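Local coordinates for protein polyhedrin (Operophtera brumata cypovirus 19, PDB 5A99) that forms the crystalline matrix of cypovirus polyhedra, the insect-virus occlusion bodies that probably protect embedded virus particles outside the host, at residues H36-K42 / E107-F113; N70-E76 / L218-Y222. One frame throughout, in Å; residues are numbered along the deposited sequence.

Contact 1: residues H36-K42 / E107-F113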
ATOM      1  N   HIS A  36     -14.855  -5.714   6.525  1.00  6.19           N
ATOM      2  CA  HIS A  36     -15.208  -6.380   5.277  1.00  9.35           C
ATOM      3  C   HIS A  36     -15.928  -5.425   4.353  1.00  9.76           C
ATOM      4  O   HIS A  36     -16.897  -4.780   4.747  1.00  8.18           O
ATOM      5  CB  HIS A  36     -16.127  -7.566   5.533  1.00  8.15           C
ATOM      6  CG  HIS A  36     -15.416  -8.812   5.959  1.00 11.30           C
ATOM      7  ND1 HIS A  36     -15.239  -9.145   7.281  1.00 11.08           N
ATOM      8  CD2 HIS A  36     -14.863  -9.818   5.238  1.00 10.00           C
ATOM      9  CE1 HIS A  36     -14.595 -10.297   7.362  1.00 11.28           C
ATOM     10  NE2 HIS A  36     -14.345 -10.721   6.135  1.00  7.42           N
ATOM     11  N   LEU A  37     -15.460  -5.350   3.116  1.00 11.69           N
ATOM     12  CA  LEU A  37     -16.202  -4.661   2.089  1.00 12.62           C
ATOM     13  C   LEU A  37     -16.734  -5.740   1.156  1.00 10.59           C
ATOM     14  O   LEU A  37     -15.966  -6.432   0.481  1.00  9.28           O
ATOM     15  CB  LEU A  37     -15.313  -3.656   1.358  1.00  9.44           C
ATOM     16  CG  LEU A  37     -15.973  -2.893   0.208  1.00 14.40           C
ATOM     17  CD1 LEU A  37     -17.273  -2.234   0.640  1.00 13.84           C
ATOM     18  CD2 LEU A  37     -14.996  -1.852  -0.363  1.00 14.74           C
ATOM     19  N   VAL A  38     -18.048  -5.911   1.169  1.00 12.52           N
ATOM     20  CA  VAL A  38     -18.689  -6.956   0.388  1.00 12.20           C
ATOM     21  C   VAL A  38     -19.390  -6.305  -0.785  1.00 12.14           C
ATOM     22  O   VAL A  38     -20.237  -5.433  -0.607  1.00 12.41           O
ATOM     23  CB  VAL A  38     -19.718  -7.727   1.214  1.00 10.69           C
ATOM     24  CG1 VAL A  38     -20.335  -8.890   0.385  1.00  8.29           C
ATOM     25  CG2 VAL A  38     -19.087  -8.227   2.485  1.00  8.97           C
ATOM     26  N   LEU A  39     -19.034  -6.735  -1.982  1.00 10.71           N
ATOM     27  CA  LEU A  39     -19.604  -6.149  -3.192  1.00 14.04           C
ATOM     28  C   LEU A  39     -20.498  -7.151  -3.900  1.00 13.88           C
ATOM     29  O   LEU A  39     -20.062  -8.246  -4.260  1.00 12.79           O
ATOM     30  CB  LEU A  39     -18.482  -5.684  -4.117  1.00 14.24           C
ATOM     31  CG  LEU A  39     -17.522  -4.722  -3.412  1.00 18.16           C
ATOM     32  CD1 LEU A  39     -16.255  -4.487  -4.203  1.00 13.49           C
ATOM     33  CD2 LEU A  39     -18.238  -3.410  -3.142  1.00 10.66           C
ATOM     34  N   TYR A  40     -21.756  -6.776  -4.078  1.00 10.24           N
ATOM     35  CA  TYR A  40     -22.709  -7.629  -4.757  1.00 12.03           C
ATOM     36  C   TYR A  40     -22.754  -7.242  -6.217  1.00 12.30           C
ATOM     37  O   TYR A  40     -23.123  -6.125  -6.575  1.00 10.45           O
ATOM     38  CB  TYR A  40     -24.077  -7.517  -4.093  1.00 10.98           C
ATOM     39  CG  TYR A  40     -23.996  -7.790  -2.610  1.00 14.24           C
ATOM     40  CD1 TYR A  40     -24.054  -9.091  -2.114  1.00 14.67           C
ATOM     41  CD2 TYR A  40     -23.819  -6.750  -1.709  1.00 14.40           C
ATOM     42  CE1 TYR A  40     -23.962  -9.338  -0.755  1.00 17.95           C
ATOM     43  CE2 TYR A  40     -23.730  -6.987  -0.357  1.00 18.18           C
ATOM     44  CZ  TYR A  40     -23.798  -8.280   0.115  1.00 14.77           C
ATOM     45  OH  TYR A  40     -23.702  -8.514   1.462  1.00 14.44           O
ATOM     46  N   MET A  41     -22.356  -8.183  -7.056  1.00 11.60           N
ATOM     47  CA  MET A  41     -22.126  -7.896  -8.458  1.00 12.95           C
ATOM     48  C   MET A  41     -23.397  -8.146  -9.278  1.00 10.72           C
ATOM     49  O   MET A  41     -24.419  -8.628  -8.767  1.00 12.84           O
ATOM     50  CB  MET A  41     -20.938  -8.728  -8.972  1.00  6.73           C
ATOM     51  CG  MET A  41     -19.670  -8.668  -8.089  1.00 15.60           C
ATOM     52  SD  MET A  41     -19.065  -7.035  -7.572  1.00 14.51           S
ATOM     53  CE  MET A  41     -18.521  -6.398  -9.151  1.00 12.46           C
ATOM     54  N   LYS A  42     -23.332  -7.804 -10.552  1.00  9.00           N
ATOM     55  CA  LYS A  42     -24.505  -7.813 -11.417  1.00 15.90           C
ATOM     56  C   LYS A  42     -24.958  -9.239 -11.770  1.00 14.32           C
ATOM     57  O   LYS A  42     -26.090  -9.452 -12.211  1.00 11.85           O
ATOM     58  CB  LYS A  42     -24.219  -6.971 -12.664  1.00 11.66           C
ATOM     59  CG  LYS A  42     -24.042  -5.498 -12.326  1.00 12.71           C
ATOM     60  CD  LYS A  42     -23.777  -4.600 -13.531  1.00 18.58           C
ATOM     61  CE  LYS A  42     -23.949  -3.129 -13.136  1.00 12.04           C
ATOM     62  NZ  LYS A  42     -23.735  -2.168 -14.234  1.00 24.07           N
ATOM     63  N   GLU A 107     -19.169  -3.698 -12.863  1.00 14.57           N
ATOM     64  CA  GLU A 107     -19.400  -2.838 -11.701  1.00 17.92           C
ATOM     65  C   GLU A 107     -20.388  -3.438 -10.703  1.00 13.30           C
ATOM     66  O   GLU A 107     -21.343  -4.101 -11.092  1.00 14.49           O
ATOM     67  CB  GLU A 107     -19.927  -1.478 -12.155  1.00 19.03           C
ATOM     68  CG  GLU A 107     -18.955  -0.667 -13.013  1.00 14.65           C
ATOM     69  CD  GLU A 107     -19.492   0.718 -13.299  1.00 13.98           C
ATOM     70  OE1 GLU A 107     -20.426   0.834 -14.113  1.00 14.67           O
ATOM     71  OE2 GLU A 107     -19.002   1.691 -12.692  1.00 13.71           O
ATOM     72  N   PRO A 108     -20.170  -3.172  -9.408  1.00 12.86           N
ATOM     73  CA  PRO A 108     -21.003  -3.700  -8.326  1.00 14.30           C
ATOM     74  C   PRO A 108     -22.362  -3.010  -8.287  1.00 15.05           C
ATOM     75  O   PRO A 108     -22.489  -1.835  -8.641  1.00 17.38           O
ATOM     76  CB  PRO A 108     -20.187  -3.371  -7.067  1.00 14.72           C
ATOM     77  CG  PRO A 108     -19.424  -2.135  -7.437  1.00 16.24           C
ATOM     78  CD  PRO A 108     -19.111  -2.278  -8.906  1.00 14.67           C
ATOM     79  N   VAL A 109     -23.375  -3.753  -7.867  1.00 16.27           N
ATOM     80  CA  VAL A 109     -24.715  -3.216  -7.727  1.00 12.33           C
ATOM     81  C   VAL A 109     -24.885  -2.524  -6.382  1.00 14.08           C
ATOM     82  O   VAL A 109     -25.546  -1.491  -6.266  1.00 11.41           O
ATOM     83  CB  VAL A 109     -25.749  -4.351  -7.833  1.00 12.15           C
ATOM     84  CG1 VAL A 109     -27.161  -3.801  -7.705  1.00 17.31           C
ATOM     85  CG2 VAL A 109     -25.576  -5.084  -9.138  1.00 15.64           C
ATOM     86  N   SER A 110     -24.278  -3.102  -5.355  1.00 13.61           N
ATOM     87  CA  SER A 110     -24.478  -2.615  -4.007  1.00 12.76           C
ATOM     88  C   SER A 110     -23.379  -3.184  -3.136  1.00 14.55           C
ATOM     89  O   SER A 110     -22.536  -3.968  -3.603  1.00 11.43           O
ATOM     90  CB  SER A 110     -25.850  -3.034  -3.475  1.00 12.54           C
ATOM     91  OG  SER A 110     -25.885  -4.438  -3.264  1.00 19.36           O
ATOM     92  N   PHE A 111     -23.385  -2.783  -1.873  1.00 10.56           N
ATOM     93  CA  PHE A 111     -22.333  -3.181  -0.952  1.00 14.41           C
ATOM     94  C   PHE A 111     -22.879  -3.466   0.450  1.00 12.39           C
ATOM     95  O   PHE A 111     -23.971  -3.013   0.823  1.00 10.52           O
ATOM     96  CB  PHE A 111     -21.287  -2.056  -0.856  1.00 16.24           C
ATOM     97  CG  PHE A 111     -21.767  -0.860  -0.080  1.00 16.21           C
ATOM     98  CD1 PHE A 111     -21.664  -0.830   1.303  1.00 19.16           C
ATOM     99  CD2 PHE A 111     -22.353   0.224  -0.724  1.00 18.60           C
ATOM    100  CE1 PHE A 111     -22.130   0.257   2.026  1.00 10.66           C
ATOM    101  CE2 PHE A 111     -22.813   1.325   0.005  1.00 11.33           C
ATOM    102  CZ  PHE A 111     -22.691   1.333   1.379  1.00 12.22           C
ATOM    103  N   GLN A 112     -22.108  -4.224   1.223  1.00  9.85           N
ATOM    104  CA  GLN A 112     -22.298  -4.304   2.666  1.00 11.01           C
ATOM    105  C   GLN A 112     -20.935  -4.118   3.334  1.00  7.57           C
ATOM    106  O   GLN A 112     -19.953  -4.790   2.985  1.00 10.26           O
ATOM    107  CB  GLN A 112     -22.951  -5.630   3.091  1.00 10.35           C
ATOM    108  CG  GLN A 112     -22.934  -5.848   4.609  1.00  7.00           C
ATOM    109  CD  GLN A 112     -23.814  -7.002   5.095  1.00 13.01           C
ATOM    110  OE1 GLN A 112     -24.092  -7.119   6.291  1.00 10.52           O
ATOM    111  NE2 GLN A 112     -24.217  -7.873   4.185  1.00 15.23           N
ATOM    112  N   PHE A 113     -20.868  -3.174   4.266  1.00 12.38           N
ATOM    113  CA  PHE A 113     -19.634  -2.904   4.997  1.00 10.07           C
ATOM    114  C   PHE A 113     -19.828  -3.380   6.430  1.00  9.06           C
ATOM    115  O   PHE A 113     -20.799  -2.999   7.086  1.00  8.48           O
ATOM    116  CB  PHE A 113     -19.316  -1.407   4.929  1.00  9.14           C
ATOM    117  CG  PHE A 113     -18.077  -1.005   5.677  1.00  5.24           C
ATOM    118  CD1 PHE A 113     -16.828  -1.473   5.288  1.00  8.90           C
ATOM    119  CD2 PHE A 113     -18.153  -0.143   6.760  1.00 10.27           C
ATOM    120  CE1 PHE A 113     -15.678  -1.083   5.965  1.00 11.92           C
ATOM    121  CE2 PHE A 113     -17.005   0.248   7.441  1.00  6.41           C
ATOM    122  CZ  PHE A 113     -15.768  -0.233   7.040  1.00  9.30           C
TER
HETATM  123  O   HOH W   1     -20.942  -6.715 -11.873  1.00  7.71           O
HETATM  124  O   HOH W   2     -23.051   0.338 -12.653  1.00 23.07           O

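Contact 2: residues N70-E76 / L218-Y222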
ATOM      1  N   ASN A  70     -10.930  -7.843 -11.930  1.00 11.17           N
ATOM      2  CA  ASN A  70      -9.845  -6.913 -11.674  1.00 11.29           C
ATOM      3  C   ASN A  70      -8.528  -7.679 -11.582  1.00 16.04           C
ATOM      4  O   ASN A  70      -8.509  -8.906 -11.702  1.00 17.22           O
ATOM      5  CB  ASN A  70     -10.106  -6.096 -10.396  1.00 13.53           C
ATOM      6  CG  ASN A  70     -10.218  -6.958  -9.160  1.00 16.43           C
ATOM      7  OD1 ASN A  70      -9.210  -7.416  -8.606  1.00 13.84           O
ATOM      8  ND2 ASN A  70     -11.445  -7.159  -8.693  1.00 17.16           N
ATOM      9  N   TYR A  71      -7.427  -6.964 -11.370  1.00 13.06           N
ATOM     10  CA  TYR A  71      -6.112  -7.602 -11.405  1.00 11.93           C
ATOM     11  C   TYR A  71      -5.853  -8.526 -10.187  1.00 13.81           C
ATOM     12  O   TYR A  71      -4.970  -9.380 -10.230  1.00 13.92           O
ATOM     13  CB  TYR A  71      -4.993  -6.563 -11.624  1.00 12.29           C
ATOM     14  CG  TYR A  71      -4.858  -5.507 -10.545  1.00 13.36           C
ATOM     15  CD1 TYR A  71      -5.617  -4.342 -10.578  1.00 12.79           C
ATOM     16  CD2 TYR A  71      -3.962  -5.673  -9.498  1.00 17.69           C
ATOM     17  CE1 TYR A  71      -5.498  -3.391  -9.598  1.00 13.95           C
ATOM     18  CE2 TYR A  71      -3.833  -4.723  -8.512  1.00 15.10           C
ATOM     19  CZ  TYR A  71      -4.596  -3.576  -8.565  1.00 20.83           C
ATOM     20  OH  TYR A  71      -4.459  -2.618  -7.572  1.00 21.41           O
ATOM     21  N   ARG A  72      -6.642  -8.374  -9.126  1.00 13.93           N
ATOM     22  CA  ARG A  72      -6.575  -9.277  -7.976  1.00 13.25           C
ATOM     23  C   ARG A  72      -7.488 -10.491  -8.188  1.00 13.25           C
ATOM     24  O   ARG A  72      -7.114 -11.617  -7.865  1.00 14.54           O
ATOM     25  CB  ARG A  72      -6.968  -8.544  -6.688  1.00 16.69           C
ATOM     26  CG  ARG A  72      -6.165  -7.284  -6.405  1.00 14.93           C
ATOM     27  CD  ARG A  72      -4.658  -7.569  -6.347  1.00 16.98           C
ATOM     28  NE  ARG A  72      -4.325  -8.560  -5.330  1.00 13.17           N
ATOM     29  CZ  ARG A  72      -4.121  -8.277  -4.045  1.00 19.96           C
ATOM     30  NH1 ARG A  72      -4.203  -7.018  -3.603  1.00 15.32           N
ATOM     31  NH2 ARG A  72      -3.830  -9.255  -3.190  1.00 13.96           N
ATOM     32  N   ILE A  73      -8.685 -10.244  -8.722  1.00 14.35           N
ATOM     33  CA  ILE A  73      -9.621 -11.306  -9.125  1.00 14.43           C
ATOM     34  C   ILE A  73      -9.961 -11.158 -10.606  1.00 14.69           C
ATOM     35  O   ILE A  73     -10.914 -10.466 -10.989  1.00 13.67           O
ATOM     36  CB  ILE A  73     -10.936 -11.263  -8.305  1.00 15.56           C
ATOM     37  CG1 ILE A  73     -10.638 -11.317  -6.805  1.00 14.93           C
ATOM     38  CG2 ILE A  73     -11.869 -12.406  -8.705  1.00 14.74           C
ATOM     39  CD1 ILE A  73     -10.123 -12.668  -6.318  1.00 16.69           C
ATOM     40  N   ASN A  74      -9.163 -11.816 -11.435  1.00 14.18           N
ATOM     41  CA  ASN A  74      -9.278 -11.725 -12.884  1.00 15.43           C
ATOM     42  C   ASN A  74      -9.849 -13.030 -13.455  1.00 15.48           C
ATOM     43  O   ASN A  74      -9.189 -13.723 -14.228  1.00 20.04           O
ATOM     44  CB  ASN A  74      -7.894 -11.434 -13.465  1.00 15.02           C
ATOM     45  CG  ASN A  74      -7.952 -10.798 -14.833  1.00 26.62           C
ATOM     46  OD1 ASN A  74      -8.929 -10.135 -15.189  1.00 20.29           O
ATOM     47  ND2 ASN A  74      -6.896 -10.995 -15.615  1.00 32.39           N
ATOM     48  N   ASP A  75     -11.073 -13.369 -13.055  1.00 11.54           N
ATOM     49  CA  ASP A  75     -11.656 -14.660 -13.420  1.00 15.20           C
ATOM     50  C   ASP A  75     -12.869 -14.539 -14.348  1.00 16.43           C
ATOM     51  O   ASP A  75     -13.563 -15.523 -14.594  1.00 18.56           O
ATOM     52  CB  ASP A  75     -12.008 -15.482 -12.169  1.00 16.28           C
ATOM     53  CG  ASP A  75     -12.897 -14.729 -11.194  1.00 17.20           C
ATOM     54  OD1 ASP A  75     -13.652 -13.831 -11.634  1.00 16.19           O
ATOM     55  OD2 ASP A  75     -12.847 -15.046  -9.981  1.00 20.01           O
ATOM     56  N   GLU A  76     -13.121 -13.333 -14.853  1.00 13.63           N
ATOM     57  CA  GLU A  76     -14.121 -13.125 -15.894  1.00 17.72           C
ATOM     58  C   GLU A  76     -13.523 -12.239 -17.003  1.00 15.29           C
ATOM     59  O   GLU A  76     -12.470 -11.611 -16.814  1.00 13.40           O
ATOM     60  CB  GLU A  76     -15.381 -12.470 -15.314  1.00 14.26           C
ATOM     61  CG  GLU A  76     -16.036 -13.218 -14.125  1.00 16.19           C
ATOM     62  CD  GLU A  76     -16.920 -14.393 -14.552  1.00 14.50           C
ATOM     63  OE1 GLU A  76     -16.997 -14.680 -15.767  1.00 22.26           O
ATOM     64  OE2 GLU A  76     -17.541 -15.033 -13.674  1.00 16.26           O
ATOM     65  N   LEU A 218      -7.531  -9.450   2.024  1.00 12.90           N
ATOM     66  CA  LEU A 218      -7.932 -10.676   1.356  1.00 11.93           C
ATOM     67  C   LEU A 218      -9.024 -10.373   0.346  1.00 11.26           C
ATOM     68  O   LEU A 218      -9.993  -9.695   0.669  1.00 12.64           O
ATOM     69  CB  LEU A 218      -8.435 -11.701   2.368  1.00 14.96           C
ATOM     70  CG  LEU A 218      -8.896 -13.048   1.792  1.00 12.23           C
ATOM     71  CD1 LEU A 218      -8.600 -14.195   2.756  1.00 14.49           C
ATOM     72  CD2 LEU A 218     -10.362 -12.999   1.476  1.00 16.69           C
ATOM     73  N   TYR A 219      -8.837 -10.855  -0.880  1.00 14.11           N
ATOM     74  CA  TYR A 219      -9.850 -10.776  -1.931  1.00 16.45           C
ATOM     75  C   TYR A 219     -10.429 -12.160  -2.186  1.00  9.93           C
ATOM     76  O   TYR A 219      -9.683 -13.124  -2.344  1.00 11.37           O
ATOM     77  CB  TYR A 219      -9.220 -10.261  -3.229  1.00 17.63           C
ATOM     78  CG  TYR A 219      -9.231  -8.756  -3.429  1.00 11.35           C
ATOM     79  CD1 TYR A 219      -8.397  -7.927  -2.692  1.00 17.19           C
ATOM     80  CD2 TYR A 219     -10.047  -8.173  -4.391  1.00 16.82           C
ATOM     81  CE1 TYR A 219      -8.392  -6.546  -2.889  1.00 17.70           C
ATOM     82  CE2 TYR A 219     -10.054  -6.798  -4.595  1.00 16.42           C
ATOM     83  CZ  TYR A 219      -9.225  -5.987  -3.844  1.00 15.44           C
ATOM     84  OH  TYR A 219      -9.237  -4.619  -4.056  1.00 18.98           O
ATOM     85  N   ALA A 220     -11.751 -12.259  -2.249  1.00 10.77           N
ATOM     86  CA  ALA A 220     -12.427 -13.535  -2.505  1.00 12.46           C
ATOM     87  C   ALA A 220     -13.614 -13.334  -3.429  1.00  8.82           C
ATOM     88  O   ALA A 220     -14.270 -12.299  -3.386  1.00 12.70           O
ATOM     89  CB  ALA A 220     -12.892 -14.177  -1.206  1.00 14.62           C
ATOM     90  N   HIS A 221     -13.893 -14.350  -4.241  1.00 12.30           N
ATOM     91  CA  HIS A 221     -15.007 -14.339  -5.179  1.00 12.16           C
ATOM     92  C   HIS A 221     -15.893 -15.563  -4.928  1.00 11.67           C
ATOM     93  O   HIS A 221     -15.422 -16.706  -4.972  1.00 11.47           O
ATOM     94  CB  HIS A 221     -14.458 -14.330  -6.612  1.00 17.69           C
ATOM     95  CG  HIS A 221     -15.501 -14.130  -7.671  1.00 13.49           C
ATOM     96  ND1 HIS A 221     -16.774 -13.689  -7.396  1.00 17.94           N
ATOM     97  CD2 HIS A 221     -15.443 -14.305  -9.013  1.00 14.44           C
ATOM     98  CE1 HIS A 221     -17.464 -13.612  -8.522  1.00 12.02           C
ATOM     99  NE2 HIS A 221     -16.679 -13.979  -9.516  1.00 20.54           N
ATOM    100  N   TYR A 222     -17.169 -15.319  -4.641  1.00  9.80           N
ATOM    101  CA  TYR A 222     -18.121 -16.395  -4.344  1.00 13.61           C
ATOM    102  C   TYR A 222     -19.298 -16.398  -5.323  1.00 15.69           C
ATOM    103  O   TYR A 222     -19.802 -15.339  -5.723  1.00 10.39           O
ATOM    104  CB  TYR A 222     -18.621 -16.312  -2.889  1.00 10.93           C
ATOM    105  CG  TYR A 222     -17.614 -16.862  -1.906  1.00 12.32           C
ATOM    106  CD1 TYR A 222     -17.477 -18.239  -1.720  1.00 15.96           C
ATOM    107  CD2 TYR A 222     -16.761 -16.017  -1.203  1.00 12.90           C
ATOM    108  CE1 TYR A 222     -16.534 -18.759  -0.846  1.00 12.37           C
ATOM    109  CE2 TYR A 222     -15.806 -16.533  -0.316  1.00 11.19           C
ATOM    110  CZ  TYR A 222     -15.703 -17.903  -0.145  1.00 13.26           C
ATOM    111  OH  TYR A 222     -14.774 -18.434   0.727  1.00  9.48           O
TER

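Contact 1: residues H36-K42 / E107-F113
The ring of Tyr40 lies with one edge along the backbone of the partner strand: Ser110 C, Phe111 N and Gln112 CB sit in its plane at that edge, and CE2 comes within 3.6 Å of Gln112 N. With CG placed anti to the carbonyl carbon (chi1 -54°), the ring reaches across strand 110-113 to the extended side chain of Gln112, whose amide is turned 32° from it. Gln112 NE2 donates to Tyr40 OH at 2.8 Å, the oxygen lying almost in the amide plane. Phe111 points to the other side of the sheet, its ring meeting Phe113 N edge-on, while its CB packs 4.0 Å from Leu39 CD2. Between these two layers the antiparallel strands pair through Val38 N to Gln112 O and Gln112 N to Val38 O, both 2.9 Å, and through Tyr40 N to Ser110 O. A classic beta bulge follows, where Val109 and Ser110 both face Tyr40: Val109 N reaches Tyr40 O at 2.7 Å, the Ser110 bond to the same oxygen being weak. Past the bulge, Met41, bent at chi2 and chi3, brings SD to 3.9 Å from Pro108 CB. Lys42 NZ and Glu107 OE1 stand 4.5 Å apart, joined by a water and both bonded to Gly104; Glu107 OE2 is held by His182 and Trp63. Tyr240 bonds Tyr40 OH, while Ser169 and the Arg241 carbonyl hold the Gln112 amide. The chemistry thus implies a polar cluster that fixes the amide's rotation on one face of the six-stranded sheet, with apolar packing on the other.

Contact 2: residues N70-E76 / L218-Y222
A chi1 of -55° turns Arg72 CG anti to its carbonyl carbon, 4.2 Å from Tyr219 CZ, while His221, whose CG is anti to the backbone N (chi1 -172°), extends its ring toward the same loop. The backbone itself puts Arg72 CB over a face of the Tyr219 ring, a nearly vertical CH-pi contact 4.0 Å from the centroid and 15° off the normal. Bends at chi2 and chi3 bring the guanidinium past the rim of the ring, Tyr219 CD1 facing one side of it and the two planes inclined. Ile73 wedges between the two aromatic residues, CG1 placed 4.0 Å from Tyr219 CB and CG2 3.8 Å from His221 CB. An Asx turn shapes this loop. Asn70 OD1 accepts from Arg72 N at 2.8 Å and from Ile73 N at 2.9 Å, the second donor standing well above the carbonyl plane; ND2 donates to the Val67 carbonyl and Gln47 OE1, and a backbone bond from Asn70 N to Ile73 O also ties the loop. The loop so shaped lies against strand 218-222, an outermost strand of the six-stranded antiparallel sheet within this chain. Asp75 OD1 is buried here without a polar partner in the model. His221 ND1 bonds the Leu46 carbonyl, and Tyr219 OH that of Gln65. Across the subunit interface, Arg72 NH2 forms a salt bridge with Asp64 of a second subunit, whose Arg88 also bonds the Arg72 carbonyl.

From the N terminus, the chain runs through helix 10-25 into strand 33-40, the first half of contact 1, and then into strand 46-53. The loop after strand 56-61 supplies residues 70-76, so contact 2 is opened before contact 1, whose segments are 65 residues apart, closes at 107-113. Contact 2 closes only at strand 218-222, after a 142-residue excursion, and the two loops therefore cross. Both reach the six-stranded sheet: contact 1 pairs two of its inner strands, whereas contact 2 lays a loop on an outermost strand. Strand 46-53 lies between 33-40 and 218-222, linking the two sites, whose centres are about 13 Å apart.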